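Local coordinates for uncharacterized protein (Legionella pneumophila subsp. pneumophila, PDB 4WRP) that is of unknown function but probably acts as a secreted effector, this chain being its C-terminal, alpha-helical DUF5617 domain, at residues 4-9 against 98-103; 46-51 against 66-71. All blocks are in the same frame, centred on the assembly; numbering follows the deposited sequence.

Interaction 1 (4-9 against 98-103)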
loop_
_atom_site.group_PDB
_atom_site.type_symbol
_atom_site.label_atom_id
_atom_site.label_comp_id
_atom_site.label_asym_id
_atom_site.label_seq_id
_atom_site.Cartn_x
_atom_site.Cartn_y
_atom_site.Cartn_z
ATOM N N GLY A 4 2.491 12.770 8.261
ATOM C CA GLY A 4 2.383 12.765 9.707
ATOM C C GLY A 4 1.605 11.635 10.302
ATOM O O GLY A 4 1.416 11.612 11.507
ATOM N N ASN A 5 1.196 10.662 9.477
ATOM C CA ASN A 5 0.484 9.434 9.907
ATOM C C ASN A 5 0.484 8.477 8.709
ATOM O O ASN A 5 0.833 8.870 7.570
ATOM C CB ASN A 5 -0.968 9.732 10.385
ATOM C CG ASN A 5 -1.742 10.585 9.376
ATOM O OD1 ASN A 5 -2.053 10.128 8.281
ATOM N ND2 ASN A 5 -1.977 11.844 9.716
ATOM N N PHE A 6 0.074 7.246 8.975
ATOM C CA PHE A 6 0.135 6.207 7.995
ATOM C C PHE A 6 -0.768 6.483 6.782
ATOM O O PHE A 6 -0.367 6.250 5.631
ATOM C CB PHE A 6 -0.176 4.882 8.659
ATOM C CG PHE A 6 -0.012 3.724 7.760
ATOM C CD1 PHE A 6 1.255 3.242 7.466
ATOM C CD2 PHE A 6 -1.098 3.097 7.214
ATOM C CE1 PHE A 6 1.404 2.129 6.638
ATOM C CE2 PHE A 6 -0.948 1.990 6.380
ATOM C CZ PHE A 6 0.303 1.513 6.085
ATOM N N ALA A 7 -1.957 7.007 7.015
ATOM C CA ALA A 7 -2.860 7.318 5.881
ATOM C C ALA A 7 -2.268 8.394 4.980
ATOM O O ALA A 7 -2.385 8.327 3.779
ATOM C CB ALA A 7 -4.257 7.715 6.386
ATOM N N ALA A 8 -1.611 9.389 5.558
ATOM C CA ALA A 8 -0.958 10.443 4.757
ATOM C C ALA A 8 0.206 9.879 3.954
ATOM O O ALA A 8 0.381 10.255 2.778
ATOM C CB ALA A 8 -0.487 11.590 5.622
ATOM N N TYR A 9 0.986 8.963 4.543
ATOM C CA TYR A 9 2.021 8.269 3.743
ATOM C C TYR A 9 1.372 7.499 2.549
ATOM O O TYR A 9 1.865 7.523 1.435
ATOM C CB TYR A 9 2.872 7.329 4.602
ATOM C CG TYR A 9 3.849 6.560 3.753
ATOM C CD1 TYR A 9 3.470 5.388 3.113
ATOM C CD2 TYR A 9 5.164 7.002 3.578
ATOM C CE1 TYR A 9 4.353 4.684 2.308
ATOM C CE2 TYR A 9 6.069 6.295 2.769
ATOM C CZ TYR A 9 5.652 5.137 2.142
ATOM O OH TYR A 9 6.496 4.423 1.350
ATOM N N ASP A 98 -5.964 0.710 -2.851
ATOM C CA ASP A 98 -6.547 2.013 -2.537
ATOM C C ASP A 98 -6.864 2.095 -1.072
ATOM O O ASP A 98 -6.515 3.050 -0.411
ATOM C CB ASP A 98 -7.839 2.170 -3.319
ATOM C CG ASP A 98 -8.077 3.560 -3.773
ATOM O OD1 ASP A 98 -7.365 4.479 -3.295
ATOM O OD2 ASP A 98 -9.015 3.728 -4.611
ATOM N N ASN A 99 -7.434 1.007 -0.550
ATOM C CA ASN A 99 -8.008 0.971 0.784
ATOM C C ASN A 99 -7.129 0.323 1.867
ATOM O O ASN A 99 -7.636 -0.013 2.952
ATOM C CB ASN A 99 -9.319 0.199 0.654
ATOM C CG ASN A 99 -10.343 0.985 -0.145
ATOM O OD1 ASN A 99 -10.701 2.073 0.248
ATOM N ND2 ASN A 99 -10.806 0.447 -1.237
ATOM N N LEU A 100 -5.842 0.145 1.599
ATOM C CA LEU A 100 -5.016 -0.643 2.506
ATOM C C LEU A 100 -4.768 0.092 3.817
ATOM O O LEU A 100 -4.421 -0.540 4.809
ATOM C CB LEU A 100 -3.699 -1.111 1.862
ATOM C CG LEU A 100 -2.635 -0.078 1.563
ATOM C CD1 LEU A 100 -1.881 0.304 2.825
ATOM C CD2 LEU A 100 -1.691 -0.603 0.502
ATOM N N ALA A 101 -4.973 1.397 3.851
ATOM C CA ALA A 101 -4.656 2.136 5.064
ATOM C C ALA A 101 -5.837 2.266 6.013
ATOM O O ALA A 101 -5.676 2.694 7.126
ATOM C CB ALA A 101 -4.083 3.504 4.743
ATOM N N ILE A 102 -7.020 1.869 5.612
ATOM C CA ILE A 102 -8.153 2.084 6.496
ATOM C C ILE A 102 -8.411 0.871 7.365
ATOM O O ILE A 102 -8.066 -0.280 7.004
ATOM C CB ILE A 102 -9.385 2.441 5.704
ATOM C CG1 ILE A 102 -9.868 1.256 4.914
ATOM C CG2 ILE A 102 -9.074 3.635 4.811
ATOM C CD1 ILE A 102 -11.010 1.624 4.001
ATOM N N SER A 103 -9.017 1.102 8.510
ATOM C CA SER A 103 -9.337 -0.031 9.360
ATOM C C SER A 103 -10.624 0.208 10.084
ATOM O O SER A 103 -11.067 1.342 10.211
ATOM C CB SER A 103 -8.173 -0.283 10.330
ATOM O OG SER A 103 -8.010 0.853 11.162
#
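The ring of Phe6 meets Leu100 and Ala101 of the 98-103 segment obliquely, while His70 of helix 68-83 packs against it edge-to-face. The methyl group of Ala101 sits at one side of the ring, where Phe6 CE2 comes within 3.8 Å of Ala101 CB and Phe6 CD2 is almost as near. Leu100 uses a single branch: its CD1 meets the CE2-CZ side of the ring, 4.0 Å from Phe6 CE2, the two side chains crossing at about a right angle. With CG placed opposite the backbone N (chi1 -174°), Phe6 swings its ring out from the first turn of helix 6-21 toward the type I beta turn formed by Asn99 to Ile102. One residue on, Ala7 CA lies 4.2 Å from Ala101 CB. The helix start itself is fixed by Asn5, an N-cap whose OD1 accepts from Ala8 N at 2.9 Å. Leu100 continues inward onto His71, Val74 and Ile78. Asp98, at the start of the second segment, makes its salt bridge with Arg14 of helix 6-21. Contact between the two segments is itself wholly apolar and modest in extent, so it depends on the fit and burial of carbon surfaces and not on directional bonds.

Interaction 2 (46-51 against 66-71); sequences DDYTKG and HWNRHH
Tyr48, in the last turn of helix 34-49, carries this buried contact by reaching His71 with its hydroxyl, yet the segment begins two residues earlier with Asp46. There the carboxylate forms a salt bridge with Lys50, whose NZ approaches OD1 of Asp46 on the syn side at 2.7 Å, and the carbonyl O of Asp46 accepts from Thr49 OG1. Asp47 turns to the following loop, receiving the backbone N-H groups of Thr54 and Trp55. Then comes Tyr48; with CG opposite the backbone N (chi1 175°), its ring extends from helix 34-49 to helix 68-83. Tyr48 OH and His71 ND1 share a hydrogen bond of 2.7 Å in which either may be the donor; neither ring lies over the other's face, their planes stand 85° apart, and Tyr48 CE2 lies in the imidazole plane at its edge. This is helix-to-helix packing within a strand-free helical domain, with a polar cluster buried among aromatic rings: the same hydroxyl also bonds Tyr9 OH, and His71 NE2 bonds His10 ND1, so both imidazole nitrogens are engaged. Asn68 passes Tyr48 in the opposite sense, its amide plane turned 78° from the ring. Asn68 ND2 lies 3.5 Å from Tyr48 OH, but its hydrogen bond goes to Tyr9 OH.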
loop_
_atom_site.group_PDB
_atom_site.type_symbol
_atom_site.label_atom_id
_atom_site.label_comp_id
_atom_site.label_asym_id
_atom_site.label_seq_id
_atom_site.Cartn_x
_atom_site.Cartn_y
_atom_site.Cartn_z
ATOM N N ASP A 46 6.221 -5.492 -6.277
ATOM C CA ASP A 46 7.371 -6.267 -5.789
ATOM C C ASP A 46 8.621 -5.390 -5.744
ATOM O O ASP A 46 9.340 -5.399 -4.784
ATOM C CB ASP A 46 7.574 -7.494 -6.664
ATOM C CG ASP A 46 8.536 -8.521 -6.027
ATOM O OD1 ASP A 46 8.571 -8.722 -4.787
ATOM O OD2 ASP A 46 9.260 -9.144 -6.797
ATOM N N ASP A 47 8.835 -4.590 -6.785
ATOM C CA ASP A 47 9.963 -3.672 -6.827
ATOM C C ASP A 47 9.908 -2.728 -5.625
ATOM O O ASP A 47 10.925 -2.494 -4.960
ATOM C CB ASP A 47 10.013 -2.924 -8.172
ATOM C CG ASP A 47 11.155 -1.941 -8.245
ATOM O OD1 ASP A 47 12.298 -2.397 -7.994
ATOM O OD2 ASP A 47 10.901 -0.725 -8.528
ATOM N N TYR A 48 8.716 -2.265 -5.277
ATOM C CA TYR A 48 8.528 -1.414 -4.091
ATOM C C TYR A 48 8.996 -2.074 -2.802
ATOM O O TYR A 48 9.597 -1.426 -1.979
ATOM C CB TYR A 48 7.071 -0.995 -3.949
ATOM C CG TYR A 48 6.703 -0.217 -2.723
ATOM C CD1 TYR A 48 7.156 1.084 -2.525
ATOM C CD2 TYR A 48 5.890 -0.783 -1.755
ATOM C CE1 TYR A 48 6.795 1.820 -1.420
ATOM C CE2 TYR A 48 5.546 -0.077 -0.616
ATOM C CZ TYR A 48 5.979 1.234 -0.466
ATOM O OH TYR A 48 5.618 1.924 0.664
ATOM N N THR A 49 8.720 -3.359 -2.644
ATOM C CA THR A 49 9.077 -4.058 -1.404
ATOM C C THR A 49 10.563 -4.424 -1.375
ATOM O O THR A 49 11.020 -4.926 -0.386
ATOM C CB THR A 49 8.265 -5.331 -1.246
ATOM O OG1 THR A 49 8.625 -6.220 -2.305
ATOM C CG2 THR A 49 6.736 -5.041 -1.300
ATOM N N LYS A 50 11.297 -4.190 -2.465
ATOM C CA LYS A 50 12.691 -4.531 -2.550
ATOM C C LYS A 50 13.518 -3.262 -2.648
ATOM O O LYS A 50 14.592 -3.294 -3.160
ATOM C CB LYS A 50 12.951 -5.400 -3.783
ATOM C CG LYS A 50 12.345 -6.788 -3.718
ATOM C CD LYS A 50 12.483 -7.501 -5.050
ATOM C CE LYS A 50 12.423 -9.021 -4.913
ATOM N NZ LYS A 50 11.139 -9.625 -4.425
ATOM N N GLY A 51 12.989 -2.126 -2.220
ATOM C CA GLY A 51 13.769 -0.886 -2.231
ATOM C C GLY A 51 13.487 0.057 -3.377
ATOM O O GLY A 51 14.010 1.168 -3.370
ATOM N N HIS A 66 9.205 7.352 7.957
ATOM C CA HIS A 66 8.985 6.421 9.060
ATOM C C HIS A 66 7.979 5.315 8.697
ATOM O O HIS A 66 8.154 4.162 9.040
ATOM C CB HIS A 66 8.441 7.190 10.224
ATOM C CG HIS A 66 8.123 6.344 11.395
ATOM N ND1 HIS A 66 9.101 5.696 12.122
ATOM C CD2 HIS A 66 6.946 6.042 11.979
ATOM C CE1 HIS A 66 8.532 5.047 13.117
ATOM N NE2 HIS A 66 7.232 5.249 13.056
ATOM N N TRP A 67 6.932 5.706 7.980
ATOM C CA TRP A 67 5.843 4.818 7.655
ATOM C C TRP A 67 6.161 3.781 6.613
ATOM O O TRP A 67 5.385 2.860 6.429
ATOM C CB TRP A 67 4.669 5.631 7.159
ATOM C CG TRP A 67 4.399 6.762 8.046
ATOM C CD1 TRP A 67 4.643 8.083 7.801
ATOM C CD2 TRP A 67 3.872 6.679 9.349
ATOM N NE1 TRP A 67 4.269 8.832 8.877
ATOM C CE2 TRP A 67 3.774 7.987 9.840
ATOM C CE3 TRP A 67 3.425 5.611 10.145
ATOM C CZ2 TRP A 67 3.279 8.262 11.103
ATOM C CZ3 TRP A 67 2.945 5.874 11.371
ATOM C CH2 TRP A 67 2.877 7.194 11.856
ATOM N N ASN A 68 7.272 3.953 5.913
ATOM C CA ASN A 68 7.625 3.081 4.820
ATOM C C ASN A 68 7.720 1.627 5.241
ATOM O O ASN A 68 7.242 0.753 4.546
ATOM C CB ASN A 68 8.931 3.512 4.166
ATOM C CG ASN A 68 9.391 2.547 3.105
ATOM O OD1 ASN A 68 10.278 1.732 3.330
ATOM N ND2 ASN A 68 8.820 2.661 1.931
ATOM N N ARG A 69 8.332 1.382 6.374
ATOM C CA ARG A 69 8.563 0.031 6.789
ATOM C C ARG A 69 7.265 -0.760 6.909
ATOM O O ARG A 69 7.151 -1.853 6.359
ATOM C CB ARG A 69 9.332 -0.012 8.097
ATOM C CG ARG A 69 9.704 -1.434 8.445
ATOM C CD ARG A 69 10.506 -1.419 9.719
ATOM N NE ARG A 69 10.281 -2.616 10.528
ATOM C CZ ARG A 69 11.244 -3.408 10.989
ATOM N NH1 ARG A 69 10.926 -4.457 11.742
ATOM N NH2 ARG A 69 12.516 -3.140 10.731
ATOM N N HIS A 70 6.274 -0.217 7.606
ATOM C CA HIS A 70 5.061 -0.942 7.773
ATOM C C HIS A 70 4.277 -0.968 6.447
ATOM O O HIS A 70 3.611 -1.940 6.140
ATOM C CB HIS A 70 4.184 -0.304 8.818
ATOM C CG HIS A 70 2.910 -1.040 9.039
ATOM N ND1 HIS A 70 2.863 -2.263 9.674
ATOM C CD2 HIS A 70 1.638 -0.742 8.695
ATOM C CE1 HIS A 70 1.610 -2.673 9.738
ATOM N NE2 HIS A 70 0.852 -1.779 9.130
ATOM N N HIS A 71 4.384 0.097 5.660
ATOM C CA HIS A 71 3.641 0.145 4.400
ATOM C C HIS A 71 4.144 -0.919 3.428
ATOM O O HIS A 71 3.362 -1.628 2.828
ATOM C CB HIS A 71 3.732 1.503 3.804
ATOM C CG HIS A 71 2.783 1.721 2.682
ATOM N ND1 HIS A 71 3.112 1.427 1.383
ATOM C CD2 HIS A 71 1.525 2.220 2.645
ATOM C CE1 HIS A 71 2.094 1.703 0.592
ATOM N NE2 HIS A 71 1.124 2.204 1.331
#

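In the fold
From the N terminus, the chain enters helix 6-21 through the segment of interaction 1, and the turn after helix 90-98 comes back to pack on it, so that contact closes a long loop of 88 intervening residues. Interaction 2 is nested inside it, closing a short, non-helical excursion of 14 residues between helices 34-49 and 68-83. The centres lie about 14 Å apart, but Tyr9, in the first segment of interaction 1, joins the polar cluster of interaction 2, and its ring packs edge-to-face with His71. Asn5 also packs on Trp67. Interaction 1 thus ties helix 6-21 to the turn after helix 90-98, interaction 2 ties 34-49 to 68-83, and Tyr9 links the two.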